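Side-chain contacts in regulatory Subunit of Protein Kinase A (cAMP-dependent) from Euglena gracilis (Euglena gracilis, PDB 6RSX), which binds cyclic AMP in two cyclic nucleotide-binding domains and, as in related kinase regulatory subunits, probably controls the catalytic subunit: residues A[40-43]-A[44-47]; A[113-116]-A[117-121]; A[141-144]-A[145-149]; A[150-153]-A[154-158]. All blocks are in the same frame, centred on the assembly; numbering follows the deposited sequence. Where two conformers were deposited one is given.

Interaction 1: residues A[40-43]-A[44-47]; sequences RGNI and LFRS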
# COMPACT_ATOMS: atom_id res chain seq x y z
N ARG A 40 7.73 -4.15 10.01
CA ARG A 40 8.37 -4.33 8.73
C ARG A 40 7.27 -4.52 7.68
O ARG A 40 6.29 -5.26 7.90
CB ARG A 40 9.33 -5.52 8.78
CG ARG A 40 10.26 -5.66 7.58
CD ARG A 40 11.35 -6.67 7.91
NE ARG A 40 11.98 -6.38 9.20
CZ ARG A 40 12.95 -7.10 9.77
NH1 ARG A 40 13.43 -8.18 9.15
NH2 ARG A 40 13.44 -6.75 10.95
N GLY A 41 7.39 -3.82 6.58
CA GLY A 41 6.43 -3.98 5.52
C GLY A 41 5.14 -3.19 5.68
O GLY A 41 4.38 -3.09 4.71
N ASN A 42 4.85 -2.62 6.86
CA ASN A 42 3.69 -1.73 6.94
C ASN A 42 4.07 -0.37 6.36
O ASN A 42 4.99 0.28 6.86
CB ASN A 42 3.21 -1.60 8.39
CG ASN A 42 1.99 -0.72 8.50
OD1 ASN A 42 2.11 0.49 8.35
ND2 ASN A 42 0.81 -1.30 8.77
N ILE A 43 3.35 0.10 5.34
CA ILE A 43 3.87 1.26 4.62
C ILE A 43 3.74 2.53 5.45
O ILE A 43 4.56 3.44 5.31
CB ILE A 43 3.21 1.44 3.25
CG1 ILE A 43 3.98 2.50 2.45
CG2 ILE A 43 1.78 1.85 3.36
CD1 ILE A 43 5.43 2.09 2.08
N LEU A 44 2.75 2.61 6.35
CA LEU A 44 2.60 3.85 7.13
C LEU A 44 3.81 4.10 8.01
O LEU A 44 4.19 5.26 8.21
CB LEU A 44 1.34 3.81 7.97
CG LEU A 44 0.07 3.79 7.15
CD1 LEU A 44 -1.13 3.62 8.05
CD2 LEU A 44 -0.05 5.08 6.32
N PHE A 45 4.44 3.05 8.53
CA PHE A 45 5.60 3.24 9.39
C PHE A 45 6.89 3.30 8.61
O PHE A 45 7.83 3.96 9.06
CB PHE A 45 5.66 2.14 10.45
CG PHE A 45 4.56 2.22 11.46
CD1 PHE A 45 3.34 1.59 11.25
CD2 PHE A 45 4.74 2.95 12.64
CE1 PHE A 45 2.32 1.67 12.18
CE2 PHE A 45 3.73 3.01 13.59
CZ PHE A 45 2.52 2.39 13.36
N ARG A 46 6.97 2.63 7.45
CA ARG A 46 8.18 2.69 6.64
C ARG A 46 8.56 4.13 6.30
O ARG A 46 9.75 4.43 6.15
CB ARG A 46 8.01 1.88 5.35
CG ARG A 46 9.30 1.76 4.54
CD ARG A 46 9.09 0.92 3.30
NE ARG A 46 8.64 -0.42 3.65
CZ ARG A 46 8.06 -1.25 2.79
NH1 ARG A 46 7.87 -0.86 1.53
NH2 ARG A 46 7.68 -2.45 3.18
N SER A 47 7.58 5.01 6.17
CA SER A 47 7.86 6.39 5.75
C SER A 47 8.50 7.22 6.86
O SER A 47 9.34 8.09 6.58
CB SER A 47 6.56 7.04 5.28
OG SER A 47 5.45 6.49 5.96

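Interaction 2: residues A[113-116]-A[117-121]; sequences FGEL and ALMYG. With CMP (adenosine-3',5'-cyclic-monophosphate), chain B.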
# COMPACT_ATOMS: atom_id res chain seq x y z
N PHE A 113 -4.86 -0.87 11.42
CA PHE A 113 -6.25 -0.42 11.38
C PHE A 113 -6.48 0.62 12.48
O PHE A 113 -5.85 0.60 13.56
CB PHE A 113 -7.27 -1.58 11.51
CG PHE A 113 -7.13 -2.38 12.74
CD1 PHE A 113 -6.24 -3.45 12.81
CD2 PHE A 113 -7.93 -2.12 13.86
CE1 PHE A 113 -6.12 -4.22 13.98
CE2 PHE A 113 -7.82 -2.88 15.02
CZ PHE A 113 -6.91 -3.93 15.09
N GLY A 114 -7.45 1.48 12.21
CA GLY A 114 -7.93 2.43 13.20
C GLY A 114 -7.45 3.85 12.97
O GLY A 114 -7.60 4.69 13.85
N GLU A 115 -6.93 4.14 11.79
CA GLU A 115 -6.38 5.46 11.55
C GLU A 115 -7.46 6.50 11.22
O GLU A 115 -7.26 7.68 11.51
CB GLU A 115 -5.33 5.40 10.41
CG GLU A 115 -5.86 5.45 9.01
CD GLU A 115 -6.37 4.11 8.46
OE1 GLU A 115 -6.36 3.10 9.21
OE2 GLU A 115 -6.80 4.11 7.29
N LEU A 116 -8.59 6.07 10.63
CA LEU A 116 -9.54 7.04 10.08
C LEU A 116 -10.12 7.90 11.20
O LEU A 116 -10.18 9.13 11.09
CB LEU A 116 -10.67 6.35 9.36
CG LEU A 116 -10.28 5.57 8.06
CD1 LEU A 116 -11.52 4.92 7.49
CD2 LEU A 116 -9.63 6.50 7.05
N ALA A 117 -10.54 7.25 12.29
CA ALA A 117 -11.14 8.02 13.41
C ALA A 117 -10.15 9.01 14.00
O ALA A 117 -10.52 10.13 14.41
CB ALA A 117 -11.63 7.05 14.50
N LEU A 118 -8.88 8.62 14.08
CA LEU A 118 -7.86 9.49 14.64
C LEU A 118 -7.48 10.61 13.67
O LEU A 118 -7.12 11.71 14.12
CB LEU A 118 -6.62 8.70 15.05
CG LEU A 118 -6.78 7.45 15.95
CD1 LEU A 118 -5.50 6.92 16.68
CD2 LEU A 118 -7.95 7.42 16.84
N MET A 119 -7.58 10.38 12.37
CA MET A 119 -7.26 11.43 11.41
C MET A 119 -8.40 12.42 11.25
O MET A 119 -8.19 13.63 11.38
CB MET A 119 -6.91 10.82 10.05
CG MET A 119 -5.70 9.94 10.10
SD MET A 119 -5.59 8.88 8.65
CE MET A 119 -5.52 10.04 7.29
N TYR A 120 -9.60 11.93 10.97
CA TYR A 120 -10.70 12.75 10.52
C TYR A 120 -11.71 13.06 11.63
O TYR A 120 -12.69 13.75 11.36
CB TYR A 120 -11.41 12.08 9.37
CG TYR A 120 -10.48 11.80 8.20
CD1 TYR A 120 -10.04 12.83 7.38
CD2 TYR A 120 -10.00 10.51 7.96
CE1 TYR A 120 -9.16 12.59 6.32
CE2 TYR A 120 -9.11 10.26 6.89
CZ TYR A 120 -8.71 11.31 6.09
OH TYR A 120 -7.85 11.10 5.05
N GLY A 121 -11.51 12.54 12.84
CA GLY A 121 -12.47 12.77 13.90
C GLY A 121 -13.83 12.12 13.71
O GLY A 121 -14.79 12.50 14.40
P CMP B . -11.39 3.52 11.70
O1P CMP B . -10.69 4.43 12.77
O2P CMP B . -12.59 3.93 10.95
O5' CMP B . -11.86 2.16 12.43
C5' CMP B . -12.13 0.98 11.67
C4' CMP B . -10.94 0.76 10.78
O4' CMP B . -11.08 -0.34 9.87
C3' CMP B . -10.66 1.91 9.86
O3' CMP B . -10.21 3.05 10.56
C2' CMP B . -9.64 1.31 8.88
O2' CMP B . -8.35 1.40 9.46
C1' CMP B . -10.09 -0.18 8.85
N9 CMP B . -10.69 -0.61 7.59
C8 CMP B . -10.35 -1.75 6.90
N7 CMP B . -11.13 -1.85 5.84
C5 CMP B . -11.93 -0.77 5.85
C6 CMP B . -12.88 -0.41 4.93
N6 CMP B . -13.33 -1.06 3.72
N1 CMP B . -13.56 0.70 5.06
C2 CMP B . -13.32 1.48 6.16
N3 CMP B . -12.36 1.15 7.09
C4 CMP B . -11.67 0.00 6.92

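Interaction 3: residues A[141-144]-A[145-149]; sequences RDTF and RRILL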
# COMPACT_ATOMS: atom_id res chain seq x y z
N ARG A 141 -4.01 8.12 20.71
CA ARG A 141 -4.43 9.16 19.78
C ARG A 141 -3.41 10.29 19.73
O ARG A 141 -3.07 10.78 18.65
CB ARG A 141 -5.81 9.70 20.19
CG ARG A 141 -6.31 10.79 19.27
CD ARG A 141 -7.69 11.31 19.71
NE ARG A 141 -8.05 12.45 18.87
CZ ARG A 141 -7.72 13.71 19.15
NH1 ARG A 141 -7.03 13.98 20.26
NH2 ARG A 141 -8.07 14.69 18.33
N ASP A 142 -2.94 10.74 20.90
CA ASP A 142 -2.01 11.87 20.93
C ASP A 142 -0.72 11.53 20.20
O ASP A 142 -0.18 12.37 19.47
CB ASP A 142 -1.71 12.28 22.37
CG ASP A 142 -2.89 12.95 23.03
OD1 ASP A 142 -3.87 13.28 22.31
OD2 ASP A 142 -2.83 13.14 24.27
N THR A 143 -0.23 10.29 20.37
CA THR A 143 1.01 9.91 19.69
C THR A 143 0.78 9.80 18.19
O THR A 143 1.59 10.30 17.39
CB THR A 143 1.54 8.59 20.25
OG1 THR A 143 1.69 8.71 21.66
CG2 THR A 143 2.90 8.27 19.63
N PHE A 144 -0.34 9.19 17.79
CA PHE A 144 -0.69 9.12 16.38
C PHE A 144 -0.72 10.51 15.76
O PHE A 144 -0.13 10.74 14.69
CB PHE A 144 -2.05 8.43 16.18
CG PHE A 144 -2.47 8.37 14.73
CD1 PHE A 144 -3.15 9.43 14.14
CD2 PHE A 144 -2.18 7.25 13.96
CE1 PHE A 144 -3.54 9.40 12.82
CE2 PHE A 144 -2.57 7.19 12.60
CZ PHE A 144 -3.24 8.28 12.01
N ARG A 145 -1.41 11.45 16.43
CA ARG A 145 -1.53 12.81 15.91
C ARG A 145 -0.18 13.48 15.75
O ARG A 145 0.03 14.25 14.80
CB ARG A 145 -2.44 13.65 16.83
CG ARG A 145 -3.90 13.19 16.75
CD ARG A 145 -4.87 14.14 17.44
NE ARG A 145 -5.27 15.21 16.54
CZ ARG A 145 -6.21 15.11 15.61
NH1 ARG A 145 -6.51 16.16 14.84
NH2 ARG A 145 -6.87 13.96 15.45
N ARG A 146 0.76 13.22 16.67
CA ARG A 146 2.08 13.83 16.57
C ARG A 146 2.85 13.34 15.35
O ARG A 146 3.42 14.15 14.61
CB ARG A 146 2.88 13.55 17.84
CG ARG A 146 2.37 14.31 19.04
CD ARG A 146 3.51 14.81 19.88
NE ARG A 146 4.17 13.75 20.65
CZ ARG A 146 5.44 13.40 20.51
NH1 ARG A 146 5.94 12.45 21.28
NH2 ARG A 146 6.20 14.00 19.61
N ILE A 147 2.90 12.02 15.12
CA ILE A 147 3.85 11.46 14.16
C ILE A 147 3.26 10.94 12.85
O ILE A 147 4.00 10.84 11.86
CB ILE A 147 4.69 10.35 14.82
CG1 ILE A 147 3.82 9.13 15.08
CG2 ILE A 147 5.34 10.85 16.11
CD1 ILE A 147 4.64 7.95 15.52
N LEU A 148 1.97 10.61 12.79
CA LEU A 148 1.41 10.03 11.58
C LEU A 148 0.32 10.85 10.91
O LEU A 148 0.14 10.72 9.69
CB LEU A 148 0.86 8.62 11.87
CG LEU A 148 1.87 7.48 11.94
CD1 LEU A 148 1.21 6.21 12.50
CD2 LEU A 148 2.44 7.24 10.54
N LEU A 149 -0.39 11.72 11.64
CA LEU A 149 -1.64 12.27 11.10
C LEU A 149 -1.39 13.16 9.88
O LEU A 149 -2.05 13.01 8.85
CB LEU A 149 -2.40 13.03 12.21
CG LEU A 149 -3.76 13.60 11.77
CD1 LEU A 149 -4.71 13.79 12.95
CD2 LEU A 149 -3.51 14.91 11.07

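Interaction 4: residues A[150-153]-A[154-158]; sequences TQTM and RKRRQ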
# COMPACT_ATOMS: atom_id res chain seq x y z
N THR A 150 -0.42 14.08 9.98
CA THR A 150 -0.27 15.12 8.96
C THR A 150 0.12 14.52 7.62
O THR A 150 -0.56 14.74 6.61
CB THR A 150 0.78 16.14 9.40
OG1 THR A 150 0.36 16.76 10.62
CG2 THR A 150 0.93 17.21 8.33
N GLN A 151 1.21 13.77 7.58
CA GLN A 151 1.68 13.27 6.29
C GLN A 151 0.76 12.19 5.74
O GLN A 151 0.67 12.05 4.52
CB GLN A 151 3.13 12.78 6.39
CG GLN A 151 3.36 11.44 7.00
CD GLN A 151 3.58 11.50 8.51
OE1 GLN A 151 3.17 12.45 9.19
NE2 GLN A 151 4.21 10.46 9.04
N THR A 152 0.05 11.44 6.60
CA THR A 152 -0.86 10.43 6.06
C THR A 152 -2.05 11.10 5.38
O THR A 152 -2.45 10.71 4.27
CB THR A 152 -1.33 9.47 7.15
OG1 THR A 152 -0.20 8.88 7.78
CG2 THR A 152 -2.23 8.34 6.55
N MET A 153 -2.65 12.11 6.05
CA MET A 153 -3.77 12.83 5.47
C MET A 153 -3.37 13.51 4.16
O MET A 153 -4.09 13.44 3.17
CB MET A 153 -4.31 13.85 6.47
CG MET A 153 -5.70 14.30 6.10
SD MET A 153 -6.24 15.53 7.31
CE MET A 153 -5.84 14.62 8.77
N ARG A 154 -2.20 14.15 4.14
CA ARG A 154 -1.76 14.87 2.95
C ARG A 154 -1.61 13.93 1.75
O ARG A 154 -2.10 14.22 0.65
CB ARG A 154 -0.45 15.59 3.22
CG ARG A 154 0.11 16.25 1.98
CD ARG A 154 1.15 17.28 2.34
NE ARG A 154 2.27 16.70 3.06
CZ ARG A 154 2.60 17.03 4.30
NH1 ARG A 154 1.91 17.95 4.95
NH2 ARG A 154 3.64 16.43 4.89
N LYS A 155 -0.93 12.80 1.95
CA LYS A 155 -0.67 11.87 0.85
C LYS A 155 -1.98 11.34 0.27
O LYS A 155 -2.14 11.23 -0.96
CB LYS A 155 0.21 10.73 1.37
CG LYS A 155 0.58 9.66 0.31
CD LYS A 155 1.96 9.89 -0.23
CE LYS A 155 2.30 8.82 -1.30
NZ LYS A 155 2.71 7.49 -0.71
N ARG A 156 -2.95 11.01 1.14
CA ARG A 156 -4.20 10.49 0.62
C ARG A 156 -4.95 11.55 -0.17
O ARG A 156 -5.51 11.26 -1.24
CB ARG A 156 -5.05 9.94 1.76
CG ARG A 156 -4.47 8.65 2.36
CD ARG A 156 -5.23 8.20 3.62
NE ARG A 156 -4.70 6.91 4.08
CZ ARG A 156 -5.32 6.10 4.94
NH1 ARG A 156 -6.50 6.45 5.44
NH2 ARG A 156 -4.76 4.94 5.29
N ARG A 157 -4.96 12.78 0.34
CA ARG A 157 -5.59 13.89 -0.37
C ARG A 157 -4.92 14.13 -1.71
O ARG A 157 -5.58 14.29 -2.74
CB ARG A 157 -5.53 15.16 0.49
CG ARG A 157 -5.90 16.43 -0.26
CD ARG A 157 -6.32 17.51 0.72
NE ARG A 157 -6.77 18.71 0.04
CZ ARG A 157 -6.17 19.90 0.13
NH1 ARG A 157 -6.65 20.94 -0.54
NH2 ARG A 157 -5.11 20.04 0.91
N GLN A 158 -3.59 14.16 -1.71
CA GLN A 158 -2.87 14.54 -2.92
C GLN A 158 -3.09 13.57 -4.06
O GLN A 158 -3.03 13.96 -5.23
CB GLN A 158 -1.39 14.70 -2.62
CG GLN A 158 -1.18 15.93 -1.74
CD GLN A 158 0.28 16.15 -1.36
OE1 GLN A 158 1.06 15.20 -1.22
NE2 GLN A 158 0.65 17.42 -1.17

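Interaction 1: residues A[40-43]-A[44-47]
OD1 of N42 is gripped by two backbone amides from the start of helix 43-46. L44 N lies 3.0 Å from N42 OD1 and F45 N lies 3.5 Å from N42 OD1, both weak bonds. Together they make N42 the N-cap, lending a side-chain acceptor to amides that have no earlier helical carbonyl to reach. The torsion that allows this turns CG away from the backbone N (chi1 -179°), bringing OD1 forward to the first turn. The N42 carbonyl continues the helix pattern, with R46 N 3.1 Å from N42 O and F45 N adding a weak bond to the same oxygen.

OD1 also approaches the edge of the F45 ring, with N42 OD1 to F45 CD1 at 3.3 Å, while the amide and ring planes stand 66° apart. At its other end ND2 donates to G110 O and S112 OG, the firmer of the amide's bonds.

R46 bends at chi3 (-59°), which lays the rim of its guanidinium beside G41, with R46 NH2 3.1 Å from G41 CA. I43 CD1 comes obliquely to R46 NH1 at 3.9 Å. G41 has positive phi, and a CB there would press on the carbonyl oxygen of R40. Helix 29-39, the short helix 43-46 and helix 50-59 follow one another in a way consistent with the N3A motif of kinase regulatory subunits.

With oxygen and nitrogen both bonded, the N42 amide is held in one orientation between helix start and neighbouring loop, while the salt bridges from R46 to D262 and E264 carry the contact to the second cyclic nucleotide-binding domain.

Interaction 2: residues A[113-116]-A[117-121]
G114, E115 and A117 meet round one end of a short helix and share the cyclic AMP between them. The ribose hydroxyl O2' takes a nearly straight bond (170°) from G114 N, 2.9 Å from CMP O2', and donates to E115, with CMP O2' 2.6 Å from E115 OE1. A117 N reaches the phosphate, 2.9 Å from CMP O1P, and L116 N adds a weak bond to O3'. This is the phosphate-binding cassette of the cyclic nucleotide-binding domain, completed by R124 and A125.

A second shell sets these groups. E115 carries CG between its backbone N and carbonyl carbon (chi1 83°) and bends again at chi2, which curls the carboxylate back to the sugar; its OE2 forms a salt bridge with R156 and is hydrogen-bonded to Y175 OH. The helix itself is fastened by M119 N, 2.9 Å from E115 O, and by Y120 N, 2.9 Å from L116 O. L116 divides its branches: CD1 lies 3.8 Å from CMP O2P, whereas CD2 meets Y120 CE2 at 3.8 Å.

Amides at the helix start facing the phosphate probably favour its negative charge, and R156 is likely to keep the E115 carboxylate charged and turned toward the ribose.

Interaction 3: residues A[141-144]-A[145-149]
R141 and R145 lie side by side, their guanidinium groups nearly parallel (17°), one offset over the other. R145 bends at chi3 (85°), which puts its CD over the centre of the R141 guanidinium, 3.4 Å from R141 CZ. R141 NH2 lies over the rim of one R145 face, 3.2 Å from R145 NH2; the like charges probably cost energy. L149 CD1 covers the opposite face of R145. Replacing R145 by an alanine would probably uncover one face of the R141 guanidinium and leave that group free to turn.

Backbone bonds run in helical fashion, R145 N lying 2.9 Å from R141 O. At the other end F144 O is the acceptor of L148 N, 2.8 Å away, and of weaker bonds from I147 N and L149 N. Helix 141-147 follows the last strand of the first domain and probably corresponds to the B helix of kinase regulatory subunits.

Apolar contacts gather on F144. L148 CB stands over the ring face in a CH-pi contact, 4.0 Å from the F144 ring centroid and 21° off its normal, while L149 CB meets F144 CE1 at 3.9 Å. The same ring reaches E115, L118 and M119 of helix 115-120.

Interaction 4: residues A[150-153]-A[154-158]
T152 and R156 run side by side on one face of their helix, pointing the same way. The T152 methyl comes over one face of the R156 guanidinium, with T152 CG2 3.8 Å from R156 NE. T152 offers its methyl here because chi1 (-56°) sets CG2 anti to the backbone N, while OG1 turns to the chain behind it and bonds to L148 O. R156 stays extended from CG to NE, and this carries its charged end past the threonine to the carboxylates of D182 and E115. A leucine in place of R156 would probably leave those two acidic groups without their shared positive partner, and the T152 methyl without the guanidinium lying over it.

T150 and R154 behave differently, their side chains crossing at a slant. R154 bends at chi3 (60°), folding its guanidinium back along the helix so that one face looks on T150 O and Q151 CA; in the conformer described, T150 CG2 lies 3.6 Å from R154 NH1. K155 turns its end away, with CB 3.4 Å from Q151 O and NZ going to L184 O and A181 O.

Beneath these side chains the backbone is regular: R154 N is 3.0 Å from T150 O, and R157 N is 3.0 Å from M153 O.

Helix 149-165 packs against helices 115-120 and 174-183. M153 touches M119 and Y120 of helix 115-120, T152 touches M119 as well as D182, and R156 rests on L116 of helix 115-120 and on M178 of helix 174-183.

From the N terminus, interaction 1 turns the chain into helix 43-46, interaction 2 closes the first turn of helix 115-120, interaction 3 spans helix 141-147 and interaction 4 continues in helix 149-165. Each is a local turn; they follow in series, none nesting within or crossing another. In space they converge: L44 and F45 of interaction 1 pack on L148 of interaction 3, and L44 CD2 lies 3.9 Å from T152 CG2. Interaction 2 meets both later helices, L118 CB being 3.7 Å from F144 CD1. The nucleotide pocket is thus tied to the helices following the last strand of its domain, and through these to the N-terminal helices.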